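Local coordinates for protein anti-sigma-E factor ChrR (Rhodobacter sphaeroides, PDB 2Z2S) that inhibits the extracytoplasmic function sigma factor RpoE as a zinc-binding anti-sigma factor and carries a cupin-like domain required for the response to singlet oxygen, at residues A10-Y15 against T30-C35; F24-A29 against A125-L130. All blocks are in the same frame, centred on the assembly; numbering follows the deposited sequence.

Contact 1 (A10-Y15 against T30-C35); sequences ALLTAY and THLSLC. With ZN (zinc ion), chain I.
L32 extends its CD1 methyl to the ring of Y15, reaching CE2 at 3.9 Å from an oblique direction. Its second methyl turns to the other partner, L12, where L32 CD2 and L12 CD1 are 4.5 Å apart, a loose van der Waals approach. One leucine of 30-35 thus touches two side chains of 10-15 that lie three positions, about one helical turn, apart. The backbones stay well separated: even the nearest CA atoms, those of L12 and L32, are 9.7 Å from each other, and almost all of the 107 Å² buried between the segments belongs to L32, Y15 and L12. Y15 already starts toward 30-35, and a first torsion of 176° holds CG opposite the backbone N, extending the ring to L32. The phenol OH has its partner elsewhere: it is hydrogen-bonded to the backbone of another protein's chain, whose apolar side chains also pack on Y15 and L32.

Immediately after L32 the helix gives way to a turn, which H31 O ties together by accepting from both L34 N and C35 N. This turn brings two zinc ligands to the same ion: H31 NE2 and C35 SG each lie 2.0 Å from the zinc, while C35 CB sits over one face of the imidazole, offset toward its rim. H6 and C38 complete the Cys2His2 site, the N-terminal zinc required for anti-sigma activity. The leucine contact therefore directly adjoins the metal-bound turn, with the side chain of L32 also touching C38.

Both segments belong to the zinc-binding anti-sigma domain. L12 also touches R41 and L45 of helix 36-54, and strand 147-151 packs against L11, T30 and H31.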
loop_
_atom_site.group_PDB
_atom_site.type_symbol
_atom_site.label_atom_id
_atom_site.label_comp_id
_atom_site.label_asym_id
_atom_site.label_seq_id
_atom_site.Cartn_x
_atom_site.Cartn_y
_atom_site.Cartn_z
ATOM N N ALA B 10 5.063 10.054 7.832
ATOM C CA ALA B 10 6.044 10.266 6.769
ATOM C C ALA B 10 6.343 8.967 6.017
ATOM O O ALA B 10 6.596 8.967 4.809
ATOM C CB ALA B 10 7.293 10.836 7.341
ATOM N N LEU B 11 6.316 7.850 6.716
ATOM C CA LEU B 11 6.551 6.591 6.037
ATOM C C LEU B 11 5.295 6.156 5.271
ATOM O O LEU B 11 5.383 5.493 4.232
ATOM C CB LEU B 11 6.946 5.513 7.039
ATOM C CG LEU B 11 8.411 5.451 7.442
ATOM C CD1 LEU B 11 8.645 4.188 8.247
ATOM C CD2 LEU B 11 9.259 5.454 6.201
ATOM N N LEU B 12 4.129 6.518 5.792
ATOM C CA LEU B 12 2.870 6.188 5.144
ATOM C C LEU B 12 2.706 7.021 3.878
ATOM O O LEU B 12 2.158 6.550 2.885
ATOM C CB LEU B 12 1.716 6.441 6.098
ATOM C CG LEU B 12 1.051 5.179 6.648
ATOM C CD1 LEU B 12 2.038 4.059 6.926
ATOM C CD2 LEU B 12 0.340 5.572 7.890
ATOM N N THR B 13 3.177 8.263 3.914
ATOM C CA THR B 13 3.117 9.116 2.728
ATOM C C THR B 13 4.067 8.575 1.644
ATOM O O THR B 13 3.747 8.595 0.446
ATOM C CB THR B 13 3.511 10.563 3.051
ATOM O OG1 THR B 13 2.590 11.094 4.005
ATOM C CG2 THR B 13 3.465 11.423 1.797
ATOM N N ALA B 14 5.233 8.097 2.069
ATOM C CA ALA B 14 6.190 7.543 1.124
ATOM C C ALA B 14 5.618 6.269 0.526
ATOM O O ALA B 14 5.718 6.057 -0.681
ATOM C CB ALA B 14 7.512 7.239 1.805
ATOM N N TYR B 15 5.024 5.417 1.360
ATOM C CA TYR B 15 4.439 4.174 0.850
ATOM C C TYR B 15 3.316 4.479 -0.143
ATOM O O TYR B 15 3.193 3.826 -1.173
ATOM C CB TYR B 15 3.878 3.317 1.990
ATOM C CG TYR B 15 3.179 2.060 1.507
ATOM C CD1 TYR B 15 3.886 0.870 1.302
ATOM C CD2 TYR B 15 1.819 2.073 1.210
ATOM C CE1 TYR B 15 3.244 -0.285 0.806
ATOM C CE2 TYR B 15 1.165 0.937 0.713
ATOM C CZ TYR B 15 1.874 -0.242 0.511
ATOM O OH TYR B 15 1.209 -1.358 0.011
ATOM N N THR B 30 3.429 -5.061 5.809
ATOM C CA THR B 30 3.078 -6.206 6.632
ATOM C C THR B 30 2.359 -5.660 7.836
ATOM O O THR B 30 1.450 -6.286 8.385
ATOM C CB THR B 30 4.296 -7.023 7.093
ATOM O OG1 THR B 30 4.956 -7.588 5.954
ATOM C CG2 THR B 30 3.830 -8.185 7.973
ATOM N N HIS B 31 2.756 -4.470 8.250
ATOM C CA HIS B 31 2.081 -3.867 9.376
ATOM C C HIS B 31 0.672 -3.573 8.893
ATOM O O HIS B 31 -0.293 -3.960 9.539
ATOM C CB HIS B 31 2.762 -2.571 9.802
ATOM C CG HIS B 31 2.098 -1.910 10.964
ATOM N ND1 HIS B 31 2.003 -2.505 12.203
ATOM C CD2 HIS B 31 1.477 -0.710 11.074
ATOM C CE1 HIS B 31 1.354 -1.701 13.028
ATOM N NE2 HIS B 31 1.025 -0.605 12.366
ATOM N N LEU B 32 0.560 -2.920 7.735
ATOM C CA LEU B 32 -0.743 -2.564 7.181
ATOM C C LEU B 32 -1.706 -3.732 7.111
ATOM O O LEU B 32 -2.913 -3.558 7.291
ATOM C CB LEU B 32 -0.619 -1.935 5.783
ATOM C CG LEU B 32 0.007 -0.539 5.618
ATOM C CD1 LEU B 32 -0.280 -0.029 4.229
ATOM C CD2 LEU B 32 -0.540 0.435 6.640
ATOM N N SER B 33 -1.210 -4.931 6.862
ATOM C CA SER B 33 -2.153 -6.033 6.804
ATOM C C SER B 33 -2.417 -6.639 8.175
ATOM O O SER B 33 -3.164 -7.605 8.281
ATOM C CB SER B 33 -1.654 -7.120 5.878
ATOM O OG SER B 33 -0.769 -7.924 6.607
ATOM N N LEU B 34 -1.797 -6.073 9.210
ATOM C CA LEU B 34 -1.974 -6.537 10.582
ATOM C C LEU B 34 -2.665 -5.471 11.415
ATOM O O LEU B 34 -3.284 -5.779 12.430
ATOM C CB LEU B 34 -0.623 -6.861 11.231
ATOM C CG LEU B 34 0.169 -8.123 10.825
ATOM C CD1 LEU B 34 1.546 -8.103 11.456
ATOM C CD2 LEU B 34 -0.544 -9.384 11.267
ATOM N N CYS B 35 -2.561 -4.223 10.970
ATOM C CA CYS B 35 -3.133 -3.091 11.684
ATOM C C CYS B 35 -4.139 -2.245 10.861
ATOM O O CYS B 35 -3.751 -1.408 10.041
ATOM C CB CYS B 35 -1.971 -2.228 12.204
ATOM S SG CYS B 35 -2.421 -0.561 12.628
HETATM ZN ZN ZN I . -0.631 0.419 12.806
#

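Contact 2 (F24-A29 against A125-L130); sequences FSLVVA and AIARLL
F24 presents one face of its ring to A125, whose CB lies over that face 4.0 Å from CE2, a single methyl set against the aromatic surface. CB of F24 leaves the helix at an angle to the strand, and chi1 of -66°, with CG anti to the carbonyl carbon, turns the ring toward A125. L26 behaves differently. Its side chain sets out directly toward 125-130, and CD2 meets A127 CB at 4.3 Å.

The two alanines that receive these groups are alternate residues, A125 just ahead of the strand and A127 within it, and both direct CB at the helix. I126 and R128 start from the other side of the strand, as expected for extended backbone. The CA atoms are nearest at F24 and A125, 7.2 Å apart, and those of L26 and A127 are only a little farther, at 7.9 Å.

Neighbouring strands extend the same surface. F24 and V27 pack on A192 of strand 187-193 and on L148 of strand 147-151, while L26 touches L119 of strand 115-119. Helix 22-32 of the anti-sigma domain thus lies against a sheet of the cupin-like domain. The side chain of F24 is about 6 Å from that of E147, one of the residues of the second zinc-binding site.

All four touching residues are buried, and both cross-segment pairs are carbon to carbon. With 131 Å² buried and neither a hydrogen bond nor a salt bridge between the segments, the contact rests on apolar burial and van der Waals packing, with alanine methyls receiving the larger phenylalanine and leucine side chains.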
loop_
_atom_site.group_PDB
_atom_site.type_symbol
_atom_site.label_atom_id
_atom_site.label_comp_id
_atom_site.label_asym_id
_atom_site.label_seq_id
_atom_site.Cartn_x
_atom_site.Cartn_y
_atom_site.Cartn_z
ATOM N N PHE B 24 11.732 -1.524 2.965
ATOM C CA PHE B 24 10.827 -0.756 3.803
ATOM C C PHE B 24 9.364 -0.997 3.416
ATOM O O PHE B 24 8.514 -1.140 4.284
ATOM C CB PHE B 24 11.183 0.740 3.742
ATOM C CG PHE B 24 12.531 1.062 4.338
ATOM C CD1 PHE B 24 12.881 0.572 5.586
ATOM C CD2 PHE B 24 13.443 1.854 3.661
ATOM C CE1 PHE B 24 14.109 0.859 6.147
ATOM C CE2 PHE B 24 14.679 2.145 4.225
ATOM C CZ PHE B 24 15.006 1.647 5.469
ATOM N N SER B 25 9.072 -1.053 2.121
ATOM C CA SER B 25 7.712 -1.321 1.663
ATOM C C SER B 25 7.243 -2.651 2.220
ATOM O O SER B 25 6.068 -2.844 2.492
ATOM C CB SER B 25 7.660 -1.396 0.144
ATOM O OG SER B 25 8.093 -0.180 -0.436
ATOM N N LEU B 26 8.164 -3.586 2.378
ATOM C CA LEU B 26 7.802 -4.884 2.914
ATOM C C LEU B 26 7.352 -4.792 4.383
ATOM O O LEU B 26 6.367 -5.389 4.792
ATOM C CB LEU B 26 8.989 -5.840 2.776
ATOM C CG LEU B 26 8.765 -7.291 3.217
ATOM C CD1 LEU B 26 7.430 -7.791 2.671
ATOM C CD2 LEU B 26 9.937 -8.183 2.716
ATOM N N VAL B 27 8.074 -4.034 5.183
ATOM C CA VAL B 27 7.704 -3.931 6.575
ATOM C C VAL B 27 6.446 -3.111 6.752
ATOM O O VAL B 27 5.532 -3.504 7.478
ATOM C CB VAL B 27 8.829 -3.299 7.386
ATOM C CG1 VAL B 27 8.380 -3.059 8.796
ATOM C CG2 VAL B 27 10.031 -4.217 7.377
ATOM N N VAL B 28 6.402 -1.965 6.089
ATOM C CA VAL B 28 5.247 -1.094 6.199
ATOM C C VAL B 28 3.962 -1.815 5.807
ATOM O O VAL B 28 2.952 -1.734 6.508
ATOM C CB VAL B 28 5.411 0.136 5.327
ATOM C CG1 VAL B 28 4.147 0.962 5.358
ATOM C CG2 VAL B 28 6.562 0.952 5.832
ATOM N N ALA B 29 4.004 -2.533 4.692
ATOM C CA ALA B 29 2.827 -3.259 4.236
ATOM C C ALA B 29 2.471 -4.475 5.096
ATOM O O ALA B 29 1.319 -4.888 5.115
ATOM C CB ALA B 29 2.995 -3.680 2.777
ATOM N N ALA B 125 18.051 -1.357 0.443
ATOM C CA ALA B 125 17.680 -1.423 1.855
ATOM C C ALA B 125 17.547 -2.923 2.065
ATOM O O ALA B 125 17.091 -3.630 1.167
ATOM C CB ALA B 125 16.365 -0.738 2.087
ATOM N N ILE B 126 17.951 -3.426 3.222
ATOM C CA ILE B 126 17.896 -4.865 3.445
ATOM C C ILE B 126 16.800 -5.298 4.408
ATOM O O ILE B 126 16.512 -4.605 5.373
ATOM C CB ILE B 126 19.257 -5.392 3.977
ATOM C CG1 ILE B 126 20.377 -5.101 2.972
ATOM C CG2 ILE B 126 19.177 -6.886 4.218
ATOM C CD1 ILE B 126 20.803 -3.637 2.884
ATOM N N ALA B 127 16.204 -6.457 4.146
ATOM C CA ALA B 127 15.143 -6.985 4.997
ATOM C C ALA B 127 15.581 -8.341 5.495
ATOM O O ALA B 127 16.306 -9.054 4.796
ATOM C CB ALA B 127 13.855 -7.122 4.211
ATOM N N ARG B 128 15.132 -8.700 6.696
ATOM C CA ARG B 128 15.484 -9.984 7.296
ATOM C C ARG B 128 14.558 -10.339 8.445
ATOM O O ARG B 128 13.914 -9.469 9.035
ATOM C CB ARG B 128 16.925 -9.949 7.816
ATOM C CG ARG B 128 17.140 -8.968 8.951
ATOM C CD ARG B 128 18.470 -8.241 8.837
ATOM N NE ARG B 128 18.265 -6.795 8.862
ATOM C CZ ARG B 128 17.673 -6.138 9.857
ATOM N NH1 ARG B 128 17.229 -6.798 10.922
ATOM N NH2 ARG B 128 17.512 -4.822 9.781
ATOM N N LEU B 129 14.492 -11.630 8.746
ATOM C CA LEU B 129 13.682 -12.127 9.849
ATOM C C LEU B 129 14.645 -12.398 10.989
ATOM O O LEU B 129 15.616 -13.123 10.818
ATOM C CB LEU B 129 12.976 -13.431 9.473
ATOM C CG LEU B 129 11.827 -13.363 8.473
ATOM C CD1 LEU B 129 11.345 -14.772 8.172
ATOM C CD2 LEU B 129 10.693 -12.517 9.048
ATOM N N LEU B 130 14.394 -11.804 12.144
ATOM C CA LEU B 130 15.255 -12.024 13.289
ATOM C C LEU B 130 14.534 -12.928 14.267
ATOM O O LEU B 130 13.369 -12.713 14.580
ATOM C CB LEU B 130 15.597 -10.700 13.955
ATOM C CG LEU B 130 16.581 -9.832 13.178
ATOM C CD1 LEU B 130 16.708 -8.469 13.835
ATOM C CD2 LEU B 130 17.926 -10.541 13.129
#

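Helix 22-32 is common to both contacts, whose centres lie 11 Å apart. Along the chain the segments alternate: 10-15, 24-29, 30-35, then 125-130. Contact 1 is internal to the anti-sigma domain, whereas contact 2 carries the same helix onto the six-stranded antiparallel sheet of the cupin-like domain. They also touch directly, with Y15 CE1 packing 3.9 Å from A29 CB and L12 CD1 lying 4.1 Å from V28 CG1. One helix therefore links the zinc-bearing, sigma-inhibiting domain to the domain required for the singlet-oxygen response, a geometry consistent with physical coupling between the two, although the contacts alone do not establish a signalling route.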